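Local coordinates for protein polysaccharide deacetylase (Bacillus anthracis, PDB 2J13) that probably removes acetyl groups from peptidoglycan of the bacterial cell wall as a zinc-binding family 4 carbohydrate esterase, at residues A[45-50]-A[172-177]; A[148-153]-A[237-242]. One frame throughout, in Å; residues are numbered along the deposited sequence. Where two conformers were deposited one is given.

Contact 1 (A[45-50]-A[172-177]); sequences GGFYLG and YNVFWS
Y172 meets F47 by its ring where strands 46-47 and 172-174 begin a parallel pairing (bridges G46-N173 and F47-V174), strand 46-47 forming one edge of a three-stranded parallel sheet in the polysaccharide deacetylase (NodB homology) fold. The edge of the F47 ring is turned toward the face of Y172 in an offset edge-to-face pair, with planes at 63° and F47 CE2 3.7 Å from Y172 CD1. N173 uses both its N and its O toward 45-50, straddling G46 as in a parallel ladder: N donates to G45 O at 2.9 Å, O accepts from F47 N at 3.0 Å, almost straight along the carbonyl. Its side chain leaves on the face opposite F47, where ND2 is held by L163 O of helix 160-168. V174 shares the F47 face and lies beside that ring, CG2 meeting F47 CZ at 3.7 Å; the phenyl group reaches both V174 and Y172 because chi1 of 57° places CG between the backbone N and carbonyl carbon. F175 N closes the ladder on F47 O at 3.0 Å with an N-H...O angle of 171°. Beyond it the strand pairing ends, and W176 O lies 3.6 Å from Y48 CB while accepting a hydrogen bond from W20 NE1. S177, whose OG is hydrogen-bonded to I207 N, finishes the contact with that OG 3.6 Å from L49 CD2.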
loop_
_atom_site.group_PDB
_atom_site.type_symbol
_atom_site.label_atom_id
_atom_site.label_comp_id
_atom_site.label_asym_id
_atom_site.label_seq_id
_atom_site.Cartn_x
_atom_site.Cartn_y
_atom_site.Cartn_z
ATOM N N GLY A 45 -12.420 -7.600 4.500
ATOM C CA GLY A 45 -11.103 -7.971 4.024
ATOM C C GLY A 45 -10.100 -6.840 4.110
ATOM O O GLY A 45 -9.186 -6.741 3.273
ATOM N N GLY A 46 -10.271 -5.960 5.093
ATOM C CA GLY A 46 -9.405 -4.768 5.195
ATOM C C GLY A 46 -8.569 -4.820 6.455
ATOM O O GLY A 46 -8.900 -5.522 7.440
ATOM N N PHE A 47 -7.436 -4.139 6.412
ATOM C CA PHE A 47 -6.633 -3.941 7.624
ATOM C C PHE A 47 -5.864 -2.650 7.531
ATOM O O PHE A 47 -5.655 -2.116 6.439
ATOM C CB PHE A 47 -5.749 -5.155 7.939
ATOM C CG PHE A 47 -4.803 -5.559 6.856
ATOM C CD1 PHE A 47 -3.564 -4.957 6.731
ATOM C CD2 PHE A 47 -5.115 -6.599 5.991
ATOM C CE1 PHE A 47 -2.685 -5.360 5.741
ATOM C CE2 PHE A 47 -4.230 -6.990 4.996
ATOM C CZ PHE A 47 -3.017 -6.377 4.869
ATOM N N TYR A 48 -5.467 -2.128 8.690
ATOM C CA TYR A 48 -4.669 -0.918 8.770
ATOM C C TYR A 48 -3.520 -1.047 9.768
ATOM O O TYR A 48 -2.680 -0.152 9.822
ATOM C CB TYR A 48 -5.504 0.319 9.075
ATOM C CG TYR A 48 -5.934 0.447 10.526
ATOM C CD1 TYR A 48 -6.964 -0.335 11.017
ATOM C CD2 TYR A 48 -5.311 1.330 11.377
ATOM C CE1 TYR A 48 -7.401 -0.222 12.353
ATOM C CE2 TYR A 48 -5.729 1.445 12.720
ATOM C CZ TYR A 48 -6.754 0.670 13.181
ATOM O OH TYR A 48 -7.163 0.801 14.507
ATOM N N LEU A 49 -3.475 -2.167 10.479
ATOM C CA LEU A 49 -2.463 -2.470 11.495
ATOM C C LEU A 49 -2.163 -3.949 11.449
ATOM O O LEU A 49 -3.024 -4.767 11.037
ATOM C CB LEU A 49 -2.998 -2.202 12.898
ATOM C CG LEU A 49 -3.027 -0.852 13.550
ATOM C CD1 LEU A 49 -3.798 -1.042 14.855
ATOM C CD2 LEU A 49 -1.625 -0.319 13.779
ATOM N N GLY A 50 -0.963 -4.313 11.876
ATOM C CA GLY A 50 -0.614 -5.707 12.113
ATOM C C GLY A 50 -0.821 -6.040 13.588
ATOM O O GLY A 50 -1.515 -5.340 14.299
ATOM N N TYR A 172 -7.055 -7.964 -0.588
ATOM C CA TYR A 172 -7.130 -7.216 0.677
ATOM C C TYR A 172 -7.192 -5.712 0.412
ATOM O O TYR A 172 -6.501 -5.159 -0.463
ATOM C CB TYR A 172 -5.926 -7.467 1.561
ATOM C CG TYR A 172 -5.728 -8.890 2.020
ATOM C CD1 TYR A 172 -6.385 -9.368 3.139
ATOM C CD2 TYR A 172 -4.859 -9.733 1.355
ATOM C CE1 TYR A 172 -6.158 -10.673 3.583
ATOM C CE2 TYR A 172 -4.630 -11.034 1.782
ATOM C CZ TYR A 172 -5.288 -11.496 2.877
ATOM O OH TYR A 172 -5.051 -12.790 3.289
ATOM N N ASN A 173 -7.944 -5.035 1.262
ATOM C CA ASN A 173 -8.016 -3.596 1.277
ATOM C C ASN A 173 -7.008 -3.131 2.352
ATOM O O ASN A 173 -7.252 -3.321 3.552
ATOM C CB ASN A 173 -9.403 -3.181 1.733
ATOM C CG ASN A 173 -10.502 -3.477 0.689
ATOM O OD1 ASN A 173 -10.598 -2.774 -0.320
ATOM N ND2 ASN A 173 -11.340 -4.502 0.951
ATOM N N VAL A 174 -5.943 -2.480 1.921
ATOM C CA VAL A 174 -4.823 -2.157 2.809
ATOM C C VAL A 174 -4.751 -0.658 3.010
ATOM O O VAL A 174 -4.439 0.095 2.082
ATOM C CB VAL A 174 -3.494 -2.666 2.260
ATOM C CG1 VAL A 174 -2.391 -2.380 3.279
ATOM C CG2 VAL A 174 -3.558 -4.154 1.926
ATOM N N PHE A 175 -5.056 -0.219 4.240
ATOM C CA PHE A 175 -4.975 1.185 4.599
ATOM C C PHE A 175 -3.662 1.437 5.324
ATOM O O PHE A 175 -2.689 0.805 4.970
ATOM C CB PHE A 175 -6.236 1.578 5.370
ATOM C CG PHE A 175 -7.455 1.551 4.509
ATOM C CD1 PHE A 175 -7.767 2.622 3.708
ATOM C CD2 PHE A 175 -8.240 0.446 4.466
ATOM C CE1 PHE A 175 -8.887 2.589 2.886
ATOM C CE2 PHE A 175 -9.378 0.414 3.655
ATOM C CZ PHE A 175 -9.674 1.484 2.877
ATOM N N TRP A 176 -3.620 2.305 6.322
ATOM C CA TRP A 176 -2.346 2.620 7.021
ATOM C C TRP A 176 -2.665 3.128 8.402
ATOM O O TRP A 176 -3.799 3.518 8.671
ATOM C CB TRP A 176 -1.519 3.665 6.264
ATOM C CG TRP A 176 -2.181 4.968 6.053
ATOM C CD1 TRP A 176 -2.118 6.077 6.831
ATOM C CD2 TRP A 176 -3.063 5.298 4.966
ATOM N NE1 TRP A 176 -2.881 7.087 6.300
ATOM C CE2 TRP A 176 -3.482 6.630 5.155
ATOM C CE3 TRP A 176 -3.540 4.593 3.858
ATOM C CZ2 TRP A 176 -4.356 7.268 4.276
ATOM C CZ3 TRP A 176 -4.396 5.229 3.001
ATOM C CH2 TRP A 176 -4.803 6.543 3.208
ATOM N N SER A 177 -1.660 3.162 9.257
ATOM C CA SER A 177 -1.850 3.740 10.592
ATOM C C SER A 177 -1.076 5.012 10.873
ATOM O O SER A 177 -1.465 5.801 11.778
ATOM C CB SER A 177 -1.605 2.684 11.658
ATOM O OG SER A 177 -0.245 2.335 11.728
#

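Contact 2 (A[148-153]-A[237-242]); sequences VKYVRP and SLDDLV
Y150 and L238 run antiparallel alongside one another, bringing the flat of the phenol ring against the first turn of helix 238-243. L238 CB sits over one ring face, 3.9 Å from the centroid and 17° off the normal, which meets the geometry of a CH-pi contact. K149 CB lies over the opposite face, so the ring is sandwiched between its own chain neighbour and the helix. The hydroxyl reaches past this sandwich to D239, whose carboxylate stands at the ring edge with its plane turned 41° from that of the phenol. Y150 OH donates to D239 OD1 at 2.6 Å, a short bond that uses the anti lone pair, away from OD2. V242 CG2, one turn further on, also approaches near the ring plane, 4.0 Å from Y150 OH.

K149 runs obliquely across D239 and is modelled in two conformers. In one of them a bend at chi3 (-66°) brings its end to the OD1 side of the carboxylate, with CE 3.5 Å and NZ 3.8 Å from D239 OD1, the latter a long salt bridge. To the same conformer belongs a weak bond from K149 NZ to a water that donates to D239 O at 2.8 Å. S237, the N-cap, and D240 form a capping box around the helix start.

The contact thus joins strand 150-151 to the helix's N-terminal turn, with the Y150 side chain about 14 Å from a bound zinc ion. The short bond from Y150 OH probably favours the charged form of D239, with K149 adding to this at most in one conformer.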
loop_
_atom_site.group_PDB
_atom_site.type_symbol
_atom_site.label_atom_id
_atom_site.label_comp_id
_atom_site.label_asym_id
_atom_site.label_seq_id
_atom_site.Cartn_x
_atom_site.Cartn_y
_atom_site.Cartn_z
ATOM N N VAL A 148 -1.007 -10.658 -7.054
ATOM C CA VAL A 148 -1.233 -9.277 -6.623
ATOM C C VAL A 148 -2.384 -9.353 -5.617
ATOM O O VAL A 148 -3.554 -9.444 -6.004
ATOM C CB VAL A 148 -1.556 -8.349 -7.793
ATOM C CG1 VAL A 148 -1.875 -6.941 -7.301
ATOM C CG2 VAL A 148 -0.393 -8.314 -8.849
ATOM N N LYS A 149 -2.063 -9.311 -4.331
ATOM C CA LYS A 149 -3.000 -9.577 -3.240
ATOM C C LYS A 149 -3.533 -8.308 -2.575
ATOM O O LYS A 149 -4.538 -8.346 -1.878
ATOM C CB LYS A 149 -2.284 -10.378 -2.141
ATOM C CG LYS A 149 -1.796 -11.797 -2.529
ATOM C CD LYS A 149 -1.804 -12.703 -1.301
ATOM C CE LYS A 149 -0.781 -12.283 -0.240
ATOM N NZ LYS A 149 -0.915 -12.907 1.162
ATOM N N TYR A 150 -2.821 -7.196 -2.754
ATOM C CA TYR A 150 -3.011 -5.996 -1.916
ATOM C C TYR A 150 -3.475 -4.811 -2.757
ATOM O O TYR A 150 -2.809 -4.423 -3.701
ATOM C CB TYR A 150 -1.720 -5.663 -1.163
ATOM C CG TYR A 150 -1.189 -6.852 -0.413
ATOM C CD1 TYR A 150 -1.898 -7.408 0.646
ATOM C CD2 TYR A 150 0.005 -7.450 -0.779
ATOM C CE1 TYR A 150 -1.415 -8.534 1.315
ATOM C CE2 TYR A 150 0.474 -8.548 -0.130
ATOM C CZ TYR A 150 -0.237 -9.097 0.910
ATOM O OH TYR A 150 0.257 -10.223 1.561
ATOM N N VAL A 151 -4.589 -4.210 -2.344
ATOM C CA VAL A 151 -5.122 -3.015 -2.974
ATOM C C VAL A 151 -5.148 -1.899 -1.942
ATOM O O VAL A 151 -5.598 -2.121 -0.841
ATOM C CB VAL A 151 -6.540 -3.274 -3.539
ATOM C CG1 VAL A 151 -7.237 -1.967 -3.855
ATOM C CG2 VAL A 151 -6.419 -4.182 -4.767
ATOM N N ARG A 152 -4.694 -0.713 -2.310
ATOM C CA ARG A 152 -4.937 0.501 -1.504
ATOM C C ARG A 152 -5.760 1.487 -2.355
ATOM O O ARG A 152 -5.342 1.895 -3.445
ATOM C CB ARG A 152 -3.630 1.144 -1.081
ATOM C CG ARG A 152 -3.810 2.363 -0.185
ATOM C CD ARG A 152 -2.543 2.805 0.414
ATOM N NE ARG A 152 -2.140 1.964 1.522
ATOM C CZ ARG A 152 -0.905 1.958 2.008
ATOM N NH1 ARG A 152 0.049 2.640 1.391
ATOM N NH2 ARG A 152 -0.626 1.200 3.029
ATOM N N PRO A 153 -6.953 1.863 -1.883
ATOM C CA PRO A 153 -7.778 2.755 -2.673
ATOM C C PRO A 153 -7.205 4.153 -2.858
ATOM O O PRO A 153 -6.612 4.717 -1.909
ATOM C CB PRO A 153 -9.097 2.845 -1.848
ATOM C CG PRO A 153 -9.052 1.851 -0.897
ATOM C CD PRO A 153 -7.633 1.455 -0.644
ATOM N N SER A 237 7.129 -7.610 5.795
ATOM C CA SER A 237 6.307 -7.457 4.587
ATOM C C SER A 237 4.837 -7.671 4.874
ATOM O O SER A 237 4.466 -8.225 5.903
ATOM C CB SER A 237 6.718 -8.472 3.535
ATOM O OG SER A 237 6.146 -9.728 3.858
ATOM N N LEU A 238 3.986 -7.260 3.937
ATOM C CA LEU A 238 2.543 -7.468 4.086
ATOM C C LEU A 238 2.190 -8.963 4.054
ATOM O O LEU A 238 1.238 -9.363 4.683
ATOM C CB LEU A 238 1.752 -6.702 3.041
ATOM C CG LEU A 238 1.829 -5.180 3.169
ATOM C CD1 LEU A 238 0.933 -4.540 2.121
ATOM C CD2 LEU A 238 1.405 -4.701 4.575
ATOM N N ASP A 239 2.970 -9.761 3.339
ATOM C CA ASP A 239 2.863 -11.243 3.439
ATOM C C ASP A 239 3.094 -11.714 4.894
ATOM O O ASP A 239 2.396 -12.618 5.407
ATOM C CB ASP A 239 3.860 -11.911 2.484
ATOM C CG ASP A 239 3.523 -11.732 0.981
ATOM O OD1 ASP A 239 2.454 -11.217 0.584
ATOM O OD2 ASP A 239 4.379 -12.136 0.161
ATOM N N ASP A 240 4.085 -11.136 5.567
ATOM C CA ASP A 240 4.373 -11.474 6.971
ATOM C C ASP A 240 3.201 -11.084 7.866
ATOM O O ASP A 240 2.830 -11.818 8.807
ATOM C CB ASP A 240 5.634 -10.744 7.471
ATOM C CG ASP A 240 6.898 -11.156 6.749
ATOM O OD1 ASP A 240 7.046 -12.371 6.472
ATOM O OD2 ASP A 240 7.784 -10.280 6.487
ATOM N N LEU A 241 2.589 -9.939 7.566
ATOM C CA LEU A 241 1.466 -9.443 8.329
ATOM C C LEU A 241 0.356 -10.486 8.316
ATOM O O LEU A 241 -0.158 -10.860 9.369
ATOM C CB LEU A 241 0.928 -8.122 7.753
ATOM C CG LEU A 241 -0.122 -7.450 8.649
ATOM C CD1 LEU A 241 -0.115 -5.918 8.532
ATOM C CD2 LEU A 241 -1.522 -8.016 8.359
ATOM N N VAL A 242 -0.011 -10.919 7.118
ATOM C CA VAL A 242 -1.081 -11.901 6.977
ATOM C C VAL A 242 -0.760 -13.170 7.791
ATOM O O VAL A 242 -1.627 -13.688 8.514
ATOM C CB VAL A 242 -1.341 -12.215 5.486
ATOM C CG1 VAL A 242 -2.310 -13.394 5.339
ATOM C CG2 VAL A 242 -1.922 -10.990 4.804
HETATM O O HOH W 1 0.982 -14.308 3.658
#

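How the contacts relate
The two contacts lie side by side, their centres about 8 Å apart, and share one parallel sheet ordered 46-47, 172-174, 150-151. Contact 1 joins an outer strand to the middle one; contact 2 starts from the other outer strand and reaches helix 238-243. Probable hydrogen bonds from V174 N to V151 O and from V151 N to Y172 O connect them, while Y172 and G50 pack on V242 and L241. Along the chain the segments alternate: 45-50, 148-153, 172-177, 237-242. Early and late parts of the fold are therefore interlocked, and beside this junction R152 O is hydrogen-bonded to ND1 of H113, a zinc ligand.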